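PDB 6NZS: dextranase from Pseudarthrobacter oxydans, which hydrolyses internal alpha-1,6-glucosidic linkages of dextran as an endo-acting enzyme of glycoside hydrolase family 49. Local coordinates for residues Thr403-Asn408 with Thr429-Ile434; Gln115-Ser120 with Thr480-Thr485; Asp389-Tyr394 with Pro412-Gly417; Leu83-Ser88 with Ser185-Ala190. All coordinates share one frame; numbering follows the deposited sequence.

Overall arrangement
Dextranase has two parts, an N-terminal Ig-like domain and a right-handed parallel beta-helix, and the four contacts sample each of them and the seam. Contacts 1 and 3 lie in the beta-helix, centres about 13 Å apart, and share an interior where Ile405 CD1 meets Val413 CG1 at 3.6 Å. Contact 4 belongs to the N-terminal domain, yet Trp406 of contact 1 reaches it, CH2 lying 3.3 Å from Ser185 CB. Contact 2 ties the domains together, its centre about 9 Å from that of contact 1, and Arg117 NH1 probably bonds Ile434 O at 2.8 Å. Contacts 3 and 4 are farthest apart, about 24 Å between centres and about 11 Å between nearest atoms.

Contact 1 of 4, residues Thr403-Asn408 with Thr429-Ile434; sequences TVIWKN and TNTTVI
Ile434 reaches across to two side chains of 403-408. Its CG1 takes the crowded position between backbone N and carbonyl carbon (chi1 56°), which sends CD1 to within 3.7 Å of Trp406 CE3, the two side chains crossing at about a right angle. The CG2 branch instead meets Val404 CG1 at 4.1 Å. The other face carries Ile405 and Thr431, slanting across each other with Ile405 CD1 on Thr431 CG2 at 3.7 Å, while Val433 stands beside Ile405. Between these faces the strands pair in parallel, Thr403 level with Thr431 and Ile405 with Val433, as successive coils of a beta-helix do. Ile405 is held through both of its backbone polar atoms: its N donates to Thr432 O at 2.8 Å, and its O accepts from Ile434 N at 2.8 Å. At the start of the pairing, one water is hydrogen-bonded to Thr403 OG1, Thr431 OG1 and Thr429 O. Trp406 NE1 finds its acceptor in Glu181 of the N-terminal domain, against which the indole packs. The chemistry is divided: apolar side chains meet on either face, four N-H...O bonds join the strands while Val404 turns its backbone to strand 382-386, and a water serves two threonine hydroxyls.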
# COMPACT_ATOMS: atom_id res chain seq x y z
N THR A 403 -7.54 5.28 -3.78
CA THR A 403 -6.42 4.63 -3.12
C THR A 403 -5.62 5.68 -2.36
O THR A 403 -5.15 6.65 -2.96
CB THR A 403 -5.48 3.98 -4.13
OG1 THR A 403 -6.22 3.26 -5.13
CG2 THR A 403 -4.53 3.02 -3.45
N VAL A 404 -5.46 5.47 -1.05
CA VAL A 404 -4.60 6.29 -0.21
C VAL A 404 -3.31 5.52 -0.00
O VAL A 404 -3.35 4.33 0.33
CB VAL A 404 -5.28 6.58 1.14
CG1 VAL A 404 -4.33 7.30 2.09
CG2 VAL A 404 -6.56 7.40 0.93
N ILE A 405 -2.16 6.17 -0.23
CA ILE A 405 -0.87 5.48 -0.24
C ILE A 405 0.11 6.20 0.68
O ILE A 405 0.29 7.42 0.58
CB ILE A 405 -0.29 5.38 -1.66
CG1 ILE A 405 -1.24 4.57 -2.56
CG2 ILE A 405 1.12 4.77 -1.61
CD1 ILE A 405 -0.82 4.55 -4.03
N TRP A 406 0.73 5.44 1.59
CA TRP A 406 1.87 5.90 2.39
C TRP A 406 3.07 5.15 1.84
O TRP A 406 3.29 3.98 2.16
CB TRP A 406 1.65 5.60 3.87
CG TRP A 406 2.60 6.36 4.78
CD1 TRP A 406 3.96 6.49 4.67
CD2 TRP A 406 2.22 7.11 5.94
NE1 TRP A 406 4.45 7.27 5.69
CE2 TRP A 406 3.40 7.67 6.48
CE3 TRP A 406 1.00 7.36 6.58
CZ2 TRP A 406 3.39 8.48 7.63
CZ3 TRP A 406 0.99 8.16 7.70
CH2 TRP A 406 2.17 8.72 8.21
N LYS A 407 3.84 5.81 0.99
CA LYS A 407 4.96 5.16 0.35
C LYS A 407 6.18 5.26 1.26
O LYS A 407 6.37 6.27 1.94
CB LYS A 407 5.21 5.87 -0.99
CG LYS A 407 6.47 5.47 -1.74
CD LYS A 407 6.34 4.07 -2.30
CE LYS A 407 7.70 3.52 -2.68
NZ LYS A 407 7.55 2.21 -3.41
N ASN A 408 6.98 4.19 1.31
CA ASN A 408 8.23 4.24 2.07
C ASN A 408 9.37 4.66 1.14
O ASN A 408 9.25 5.66 0.44
CB ASN A 408 8.48 2.94 2.84
CG ASN A 408 7.55 2.80 4.06
OD1 ASN A 408 6.64 3.61 4.26
ND2 ASN A 408 7.82 1.80 4.89
N THR A 429 -8.03 6.07 -10.81
CA THR A 429 -8.55 7.38 -10.46
C THR A 429 -8.44 7.64 -8.96
O THR A 429 -8.58 6.73 -8.14
CB THR A 429 -10.00 7.55 -10.93
OG1 THR A 429 -10.80 6.48 -10.42
CG2 THR A 429 -10.06 7.55 -12.46
N ASN A 430 -8.18 8.90 -8.61
CA ASN A 430 -8.30 9.38 -7.22
C ASN A 430 -7.32 8.67 -6.28
O ASN A 430 -7.70 8.02 -5.31
CB ASN A 430 -9.75 9.32 -6.74
CG ASN A 430 -10.63 10.20 -7.56
OD1 ASN A 430 -10.31 11.37 -7.78
ND2 ASN A 430 -11.71 9.64 -8.10
N THR A 431 -6.04 8.82 -6.62
CA THR A 431 -4.94 8.30 -5.82
C THR A 431 -4.36 9.46 -5.02
O THR A 431 -4.12 10.54 -5.59
CB THR A 431 -3.85 7.75 -6.74
OG1 THR A 431 -4.41 6.79 -7.65
CG2 THR A 431 -2.73 7.10 -5.93
N THR A 432 -4.16 9.26 -3.72
CA THR A 432 -3.47 10.26 -2.90
C THR A 432 -2.27 9.59 -2.25
O THR A 432 -2.43 8.69 -1.42
CB THR A 432 -4.39 10.86 -1.85
OG1 THR A 432 -5.58 11.37 -2.48
CG2 THR A 432 -3.71 12.01 -1.15
N VAL A 433 -1.08 10.05 -2.62
CA VAL A 433 0.16 9.61 -1.99
C VAL A 433 0.42 10.59 -0.86
O VAL A 433 0.95 11.68 -1.08
CB VAL A 433 1.30 9.57 -3.00
CG1 VAL A 433 2.56 8.94 -2.39
CG2 VAL A 433 0.88 8.78 -4.27
N ILE A 434 -0.00 10.22 0.35
CA ILE A 434 0.01 11.18 1.46
C ILE A 434 1.42 11.40 1.98
O ILE A 434 1.71 12.47 2.54
CB ILE A 434 -0.97 10.80 2.58
CG1 ILE A 434 -0.73 9.38 3.12
CG2 ILE A 434 -2.43 10.98 2.13
CD1 ILE A 434 -1.45 9.13 4.46
O HOH W 1 -6.54 5.16 -6.94

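Contact 2 of 4, residues Gln115-Ser120 with Thr480-Thr485; sequences QIRPSS and TVEGMT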
# COMPACT_ATOMS: atom_id res chain seq x y z
N GLN A 115 -3.15 17.63 11.69
CA GLN A 115 -3.48 17.65 10.27
C GLN A 115 -3.99 16.28 9.83
O GLN A 115 -3.50 15.24 10.28
CB GLN A 115 -2.27 18.06 9.45
CG GLN A 115 -1.95 19.55 9.65
CD GLN A 115 -3.06 20.45 9.12
OE1 GLN A 115 -3.52 20.26 7.99
NE2 GLN A 115 -3.51 21.42 9.92
N ILE A 116 -4.99 16.30 8.95
CA ILE A 116 -5.54 15.09 8.34
C ILE A 116 -4.96 14.96 6.94
O ILE A 116 -4.94 15.94 6.17
CB ILE A 116 -7.07 15.15 8.27
CG1 ILE A 116 -7.66 15.20 9.69
CG2 ILE A 116 -7.64 13.97 7.48
CD1 ILE A 116 -9.10 15.64 9.74
N ARG A 117 -4.47 13.77 6.60
CA ARG A 117 -4.06 13.49 5.23
C ARG A 117 -4.77 12.22 4.80
O ARG A 117 -4.73 11.22 5.54
CB ARG A 117 -2.54 13.33 5.09
CG ARG A 117 -1.76 14.63 5.30
CD ARG A 117 -0.37 14.54 4.61
NE ARG A 117 0.38 15.80 4.69
CZ ARG A 117 1.60 16.02 4.17
NH1 ARG A 117 2.27 15.07 3.50
NH2 ARG A 117 2.15 17.21 4.33
N PRO A 118 -5.41 12.19 3.62
CA PRO A 118 -5.51 13.21 2.57
C PRO A 118 -6.04 14.58 3.06
O PRO A 118 -7.06 14.66 3.73
CB PRO A 118 -6.48 12.59 1.56
CG PRO A 118 -6.25 11.12 1.69
CD PRO A 118 -6.03 10.92 3.19
N SER A 119 -5.30 15.64 2.71
CA SER A 119 -5.70 17.00 3.05
C SER A 119 -7.01 17.39 2.39
O SER A 119 -7.69 18.31 2.88
CB SER A 119 -4.60 17.97 2.63
OG SER A 119 -3.42 17.70 3.35
N SER A 120 -7.39 16.72 1.30
CA SER A 120 -8.67 16.99 0.66
C SER A 120 -9.85 16.61 1.54
O SER A 120 -10.97 17.05 1.26
CB SER A 120 -8.74 16.24 -0.68
OG SER A 120 -8.67 14.83 -0.49
N THR A 480 -2.65 12.90 -6.29
CA THR A 480 -2.27 13.98 -5.39
C THR A 480 -1.11 13.52 -4.53
O THR A 480 -1.22 12.52 -3.81
CB THR A 480 -3.48 14.35 -4.52
OG1 THR A 480 -4.53 14.85 -5.37
CG2 THR A 480 -3.10 15.41 -3.50
N VAL A 481 0.02 14.22 -4.64
CA VAL A 481 1.24 13.87 -3.91
C VAL A 481 1.49 14.97 -2.90
O VAL A 481 1.75 16.13 -3.27
CB VAL A 481 2.43 13.68 -4.85
CG1 VAL A 481 3.67 13.26 -4.06
CG2 VAL A 481 2.09 12.65 -5.92
N GLU A 482 1.38 14.64 -1.62
CA GLU A 482 1.46 15.64 -0.56
C GLU A 482 2.87 15.73 0.00
O GLU A 482 3.58 14.72 0.10
CB GLU A 482 0.46 15.30 0.55
CG GLU A 482 -0.98 15.20 0.03
CD GLU A 482 -2.02 15.55 1.08
OE1 GLU A 482 -1.77 16.43 1.93
OE2 GLU A 482 -3.11 14.96 1.03
N GLY A 483 3.28 16.94 0.37
CA GLY A 483 4.66 17.15 0.78
C GLY A 483 5.64 17.00 -0.38
O GLY A 483 5.29 17.11 -1.56
N MET A 484 6.90 16.74 -0.03
CA MET A 484 7.98 16.64 -1.00
C MET A 484 8.10 15.24 -1.58
O MET A 484 7.87 14.24 -0.89
CB MET A 484 9.31 16.98 -0.34
CG MET A 484 9.40 18.39 0.20
SD MET A 484 10.99 18.71 0.99
CE MET A 484 10.89 17.69 2.44
N THR A 485 8.47 15.16 -2.86
CA THR A 485 8.83 13.88 -3.47
C THR A 485 10.05 14.07 -4.35
O THR A 485 10.58 15.19 -4.49
CB THR A 485 7.66 13.22 -4.22
OG1 THR A 485 7.97 11.84 -4.45
CG2 THR A 485 7.38 13.90 -5.56
O HOH W 2 -5.27 15.61 -0.53
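Ser119 takes hold of the Glu482 carboxylate with two hydrogen bonds, one to each oxygen. Its backbone N donates to OE2 of Glu482 at 2.8 Å, nearly straight at 167°, and its hydroxyl OG donates to OE1 of Glu482 at 2.5 Å. Both oxygens use their syn lone pairs, so the serine faces the open end of the carboxylate and fixes its rotation. Ser119 OG stands beside its own backbone N (chi1 -63°), which lets the two donors act together. A water extends the grip, giving a hydrogen bond to Glu482 OE2 and accepting one from Ser120 N.

Arg117 adds charge without a directed bond: its NE lies 3.6 Å from Glu482 OE1, but the oxygen sits well out of the guanidinium plane. The two chains run past each other in opposite directions, and Glu482 CB lies over one face of the guanidinium, 3.5 Å from Arg117 NH1. That nitrogen's hydrogen bond goes to Ile434 O. Pro118, after a cis peptide bond, brings its CA to 3.3 Å from Glu482 OE2. A glutamine at Glu482 would probably take away the nearer opposing charge of the arginine, Glu149 being a long, weak partner, and turn an amide NH2 toward one of the two serine donors.

The contact joins the N-terminal Ig-like domain to the beta-helix. Strand 114-117, paired with strand 144-150, ends here against strand 469-482, while Pro118 also rests on Thr432 and Ile434 of the adjoining strand 423-435; just beyond Glu482 the chain turns a corner at Gly483 into strand 484-485.

Contact 3 of 4, residues Asp389-Tyr394 with Pro412-Gly417; sequences DVLKMY and PVIQWG
Asp389 and Gln415 meet on one face of two neighbouring coils of the parallel beta-helix, where strand 391-392 lies between strands 371-372 and 414-415. Gln415 is the main bump: its CB and CG fill the hollow bounded by the Asp389 carboxylate and the edge of the Tyr394 ring, lying over one face of the carboxylate, with CG 3.5 Å from Tyr394 OH. Its CG stands opposite the backbone N (chi1 179°) and the chain then bends at chi2, so the amide curls back and NE2 donates to Asp389 OD1 at 3.1 Å. The bond is straight at the hydrogen and lies in the amide plane, yet it reaches the oxygen out of the carboxylate plane, from the same side as CB and CG, the two flat groups being turned 70° apart. Pro412 fits against the same oxygen, its CD 3.0 Å from Asp389 OD1. The other carboxylate oxygen, OD2, is taken by Trp418 NE1. Tyr394 also presents a ring edge to Trp416 CA, with Lys392 CB over one ring face and Arg421 making a cation-pi contact.

On the opposite face the bumps are aliphatic. Leu391 stands beside Ile414, CD1 near CG1, while the bent Met393 chain lays CG against Ile414 CG2 at 4.0 Å and also packs on Val398 and Ile400 in the interior. The coils are stitched by Leu391 O accepting from Gln415 N and by Gln415 O accepting from Met393 N. At the corner, Val413 O takes two donors, Val390 N and Leu391 N, each at 3.0 Å.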
# COMPACT_ATOMS: atom_id res chain seq x y z
N ASP A 389 7.21 -1.57 -5.21
CA ASP A 389 6.13 -1.25 -6.15
C ASP A 389 4.80 -1.33 -5.44
O ASP A 389 4.48 -2.35 -4.82
CB ASP A 389 6.10 -2.29 -7.28
CG ASP A 389 7.35 -2.30 -8.13
OD1 ASP A 389 7.93 -1.22 -8.36
OD2 ASP A 389 7.74 -3.40 -8.58
N VAL A 390 4.01 -0.25 -5.51
CA VAL A 390 2.76 -0.22 -4.76
C VAL A 390 1.60 -0.74 -5.59
O VAL A 390 0.87 -1.66 -5.17
CB VAL A 390 2.43 1.19 -4.21
CG1 VAL A 390 1.20 1.11 -3.29
CG2 VAL A 390 3.63 1.80 -3.47
N LEU A 391 1.38 -0.14 -6.75
CA LEU A 391 0.34 -0.57 -7.68
C LEU A 391 1.03 -1.17 -8.90
O LEU A 391 1.62 -0.45 -9.71
CB LEU A 391 -0.55 0.61 -8.08
CG LEU A 391 -1.30 1.26 -6.91
CD1 LEU A 391 -2.17 2.40 -7.43
CD2 LEU A 391 -2.14 0.23 -6.14
N LYS A 392 0.94 -2.50 -9.02
CA LYS A 392 1.59 -3.24 -10.10
C LYS A 392 0.57 -3.36 -11.23
O LYS A 392 -0.32 -4.22 -11.19
CB LYS A 392 2.08 -4.58 -9.58
CG LYS A 392 3.27 -4.40 -8.62
CD LYS A 392 3.35 -5.50 -7.56
CE LYS A 392 3.82 -6.81 -8.16
NZ LYS A 392 4.26 -7.80 -7.11
N MET A 393 0.72 -2.50 -12.22
CA MET A 393 -0.25 -2.35 -13.30
C MET A 393 0.25 -3.18 -14.48
O MET A 393 0.85 -2.68 -15.43
CB MET A 393 -0.42 -0.88 -13.67
CG MET A 393 -0.72 0.03 -12.47
SD MET A 393 -2.09 -0.54 -11.44
CE MET A 393 -3.46 -0.51 -12.61
N TYR A 394 0.01 -4.49 -14.39
CA TYR A 394 0.61 -5.45 -15.30
C TYR A 394 -0.41 -6.11 -16.22
O TYR A 394 -0.02 -7.01 -16.98
CB TYR A 394 1.34 -6.55 -14.52
CG TYR A 394 2.54 -6.10 -13.68
CD1 TYR A 394 3.07 -4.82 -13.79
CD2 TYR A 394 3.12 -6.98 -12.78
CE1 TYR A 394 4.16 -4.42 -13.01
CE2 TYR A 394 4.20 -6.61 -12.01
CZ TYR A 394 4.72 -5.33 -12.13
OH TYR A 394 5.81 -4.97 -11.34
N PRO A 412 8.93 2.66 -7.05
CA PRO A 412 8.02 3.76 -7.37
C PRO A 412 6.68 3.54 -6.68
O PRO A 412 6.49 2.59 -5.92
CB PRO A 412 7.85 3.57 -8.88
CG PRO A 412 7.84 2.08 -9.02
CD PRO A 412 8.90 1.59 -8.06
N VAL A 413 5.74 4.43 -6.97
CA VAL A 413 4.35 4.20 -6.56
C VAL A 413 3.64 3.27 -7.55
O VAL A 413 3.24 2.16 -7.20
CB VAL A 413 3.61 5.53 -6.33
CG1 VAL A 413 2.16 5.26 -5.92
CG2 VAL A 413 4.32 6.36 -5.25
N ILE A 414 3.53 3.70 -8.80
CA ILE A 414 2.89 2.94 -9.87
C ILE A 414 3.97 2.33 -10.77
O ILE A 414 4.90 3.02 -11.18
CB ILE A 414 1.97 3.86 -10.69
CG1 ILE A 414 0.73 4.23 -9.88
CG2 ILE A 414 1.60 3.21 -12.02
CD1 ILE A 414 0.11 5.57 -10.26
N GLN A 415 3.83 1.03 -11.09
CA GLN A 415 4.82 0.30 -11.88
C GLN A 415 4.12 -0.45 -13.02
O GLN A 415 3.14 -1.15 -12.78
CB GLN A 415 5.50 -0.74 -10.99
CG GLN A 415 6.55 -1.61 -11.70
CD GLN A 415 7.72 -0.79 -12.17
OE1 GLN A 415 7.89 -0.55 -13.36
NE2 GLN A 415 8.54 -0.34 -11.22
N TRP A 416 4.65 -0.33 -14.24
CA TRP A 416 4.22 -1.21 -15.33
C TRP A 416 5.39 -1.79 -16.12
O TRP A 416 5.16 -2.47 -17.13
CB TRP A 416 3.17 -0.56 -16.26
CG TRP A 416 3.66 0.55 -17.14
CD1 TRP A 416 4.28 0.44 -18.35
CD2 TRP A 416 3.52 1.96 -16.88
NE1 TRP A 416 4.54 1.69 -18.86
CE2 TRP A 416 4.09 2.64 -17.98
CE3 TRP A 416 2.97 2.71 -15.84
CZ2 TRP A 416 4.12 4.03 -18.06
CZ3 TRP A 416 3.01 4.09 -15.91
CH2 TRP A 416 3.58 4.74 -17.02
N GLY A 417 6.63 -1.58 -15.67
CA GLY A 417 7.80 -2.09 -16.35
C GLY A 417 8.28 -3.44 -15.85
O GLY A 417 7.47 -4.32 -15.54

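Contact 4 of 4, residues Leu83-Ser88 with Ser185-Ala190; sequences LTMSWS and SMMIFA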
# COMPACT_ATOMS: atom_id res chain seq x y z
N LEU A 83 10.65 4.63 13.83
CA LEU A 83 9.33 4.81 13.25
C LEU A 83 8.38 3.70 13.70
O LEU A 83 8.78 2.55 13.90
CB LEU A 83 9.41 4.80 11.72
CG LEU A 83 10.39 5.76 11.05
CD1 LEU A 83 10.22 5.75 9.52
CD2 LEU A 83 10.23 7.16 11.59
N THR A 84 7.10 4.05 13.84
CA THR A 84 6.07 3.06 14.10
C THR A 84 4.84 3.45 13.29
O THR A 84 4.70 4.60 12.86
CB THR A 84 5.64 2.97 15.58
OG1 THR A 84 4.94 4.17 15.97
CG2 THR A 84 6.85 2.78 16.49
N MET A 85 3.95 2.48 13.09
CA MET A 85 2.68 2.74 12.42
C MET A 85 1.55 2.18 13.27
O MET A 85 1.44 0.96 13.44
CB MET A 85 2.66 2.15 11.01
CG MET A 85 1.31 2.37 10.30
SD MET A 85 1.34 1.98 8.53
CE MET A 85 2.32 3.34 7.92
N SER A 86 0.72 3.07 13.80
CA SER A 86 -0.46 2.68 14.55
C SER A 86 -1.69 2.82 13.66
O SER A 86 -1.71 3.65 12.75
CB SER A 86 -0.66 3.57 15.79
OG SER A 86 0.41 3.43 16.71
N TRP A 87 -2.71 2.01 13.92
CA TRP A 87 -3.94 2.14 13.15
C TRP A 87 -5.11 1.61 13.97
O TRP A 87 -4.96 0.67 14.76
CB TRP A 87 -3.88 1.43 11.79
CG TRP A 87 -4.03 -0.07 11.85
CD1 TRP A 87 -5.18 -0.79 11.65
CD2 TRP A 87 -3.00 -1.03 12.14
NE1 TRP A 87 -4.93 -2.14 11.79
CE2 TRP A 87 -3.60 -2.31 12.09
CE3 TRP A 87 -1.63 -0.93 12.44
CZ2 TRP A 87 -2.87 -3.48 12.33
CZ3 TRP A 87 -0.92 -2.10 12.68
CH2 TRP A 87 -1.54 -3.35 12.62
N SER A 88 -6.27 2.24 13.78
CA SER A 88 -7.49 1.83 14.45
C SER A 88 -8.58 1.67 13.41
O SER A 88 -8.80 2.58 12.59
CB SER A 88 -7.91 2.90 15.47
OG SER A 88 -9.10 2.51 16.15
N SER A 185 3.14 7.10 13.25
CA SER A 185 1.97 7.43 12.45
C SER A 185 0.70 6.84 13.08
O SER A 185 0.74 5.91 13.89
CB SER A 185 2.16 6.98 11.01
OG SER A 185 2.33 5.58 10.89
N MET A 186 -0.43 7.43 12.69
CA MET A 186 -1.73 7.04 13.23
C MET A 186 -2.74 7.05 12.09
O MET A 186 -3.12 8.12 11.60
CB MET A 186 -2.18 8.00 14.33
CG MET A 186 -3.59 7.70 14.88
SD MET A 186 -3.70 6.04 15.59
CE MET A 186 -5.46 5.96 15.96
N MET A 187 -3.18 5.86 11.68
CA MET A 187 -4.18 5.70 10.63
C MET A 187 -5.52 5.37 11.26
O MET A 187 -5.60 4.61 12.23
CB MET A 187 -3.78 4.56 9.70
CG MET A 187 -3.48 5.01 8.28
SD MET A 187 -2.15 6.22 8.22
CE MET A 187 -0.83 5.26 8.99
N ILE A 188 -6.58 5.95 10.70
CA ILE A 188 -7.95 5.58 11.05
C ILE A 188 -8.60 4.95 9.83
O ILE A 188 -8.59 5.55 8.74
CB ILE A 188 -8.77 6.79 11.54
CG1 ILE A 188 -8.16 7.36 12.83
CG2 ILE A 188 -10.24 6.39 11.76
CD1 ILE A 188 -8.83 8.64 13.31
N PHE A 189 -9.14 3.76 10.01
CA PHE A 189 -9.87 3.07 8.96
C PHE A 189 -11.33 3.03 9.43
O PHE A 189 -11.73 2.15 10.19
CB PHE A 189 -9.33 1.65 8.77
CG PHE A 189 -7.86 1.59 8.38
CD1 PHE A 189 -7.23 2.64 7.71
CD2 PHE A 189 -7.13 0.45 8.68
CE1 PHE A 189 -5.88 2.55 7.36
CE2 PHE A 189 -5.80 0.35 8.33
CZ PHE A 189 -5.17 1.40 7.67
N ALA A 190 -12.10 4.04 9.00
CA ALA A 190 -13.52 4.16 9.32
C ALA A 190 -14.27 3.44 8.21
O ALA A 190 -14.41 3.97 7.11
CB ALA A 190 -13.92 5.63 9.39
O HOH W 3 4.88 5.05 9.99
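Met85 points CG opposite its backbone N (chi1 178°) and stays extended until a bend at chi3, while Met187 bends twice; together these turns set Met187 CE against Met85 CG at 3.8 Å. Ser185 holds OG between its backbone N and carbonyl carbon (chi1 61°), placing the oxygen 3.4 Å from Met85 CG. Trp87 lies farther along the same face: its CB touches Met187 CB, and CD1 of its indole is 3.6 Å from Phe189 CE2, the ring planes inclined at 34°.

The two strands are parallel neighbours in the N-terminal Ig-like domain, otherwise rich in antiparallel pairs; strand 51-58 flanks strand 84-92 and strand 144-150 flanks strand 176-192. Five backbone hydrogen bonds join them, running from Ser185 N to Thr84 O at 3.0 Å through to Phe189 N to Ser88 O at 2.9 Å. A water bridges Thr84 O and Ser185 OG.

An alanine in place of Met85 would remove the side chain beyond CB and is likely to leave the Met187 methyl with less to pack on and to thin the cover over the Trp406 indole of the beta-helix. On the other face Met186 runs along the serines, SD beside Ser86 CB and CE 4.0 Å from Ser88 CB. The hydroxyls there turn to other strands and loops, Ser88 OG bonding Phe54 O and Ser86 OG pairing with Ser34 OG.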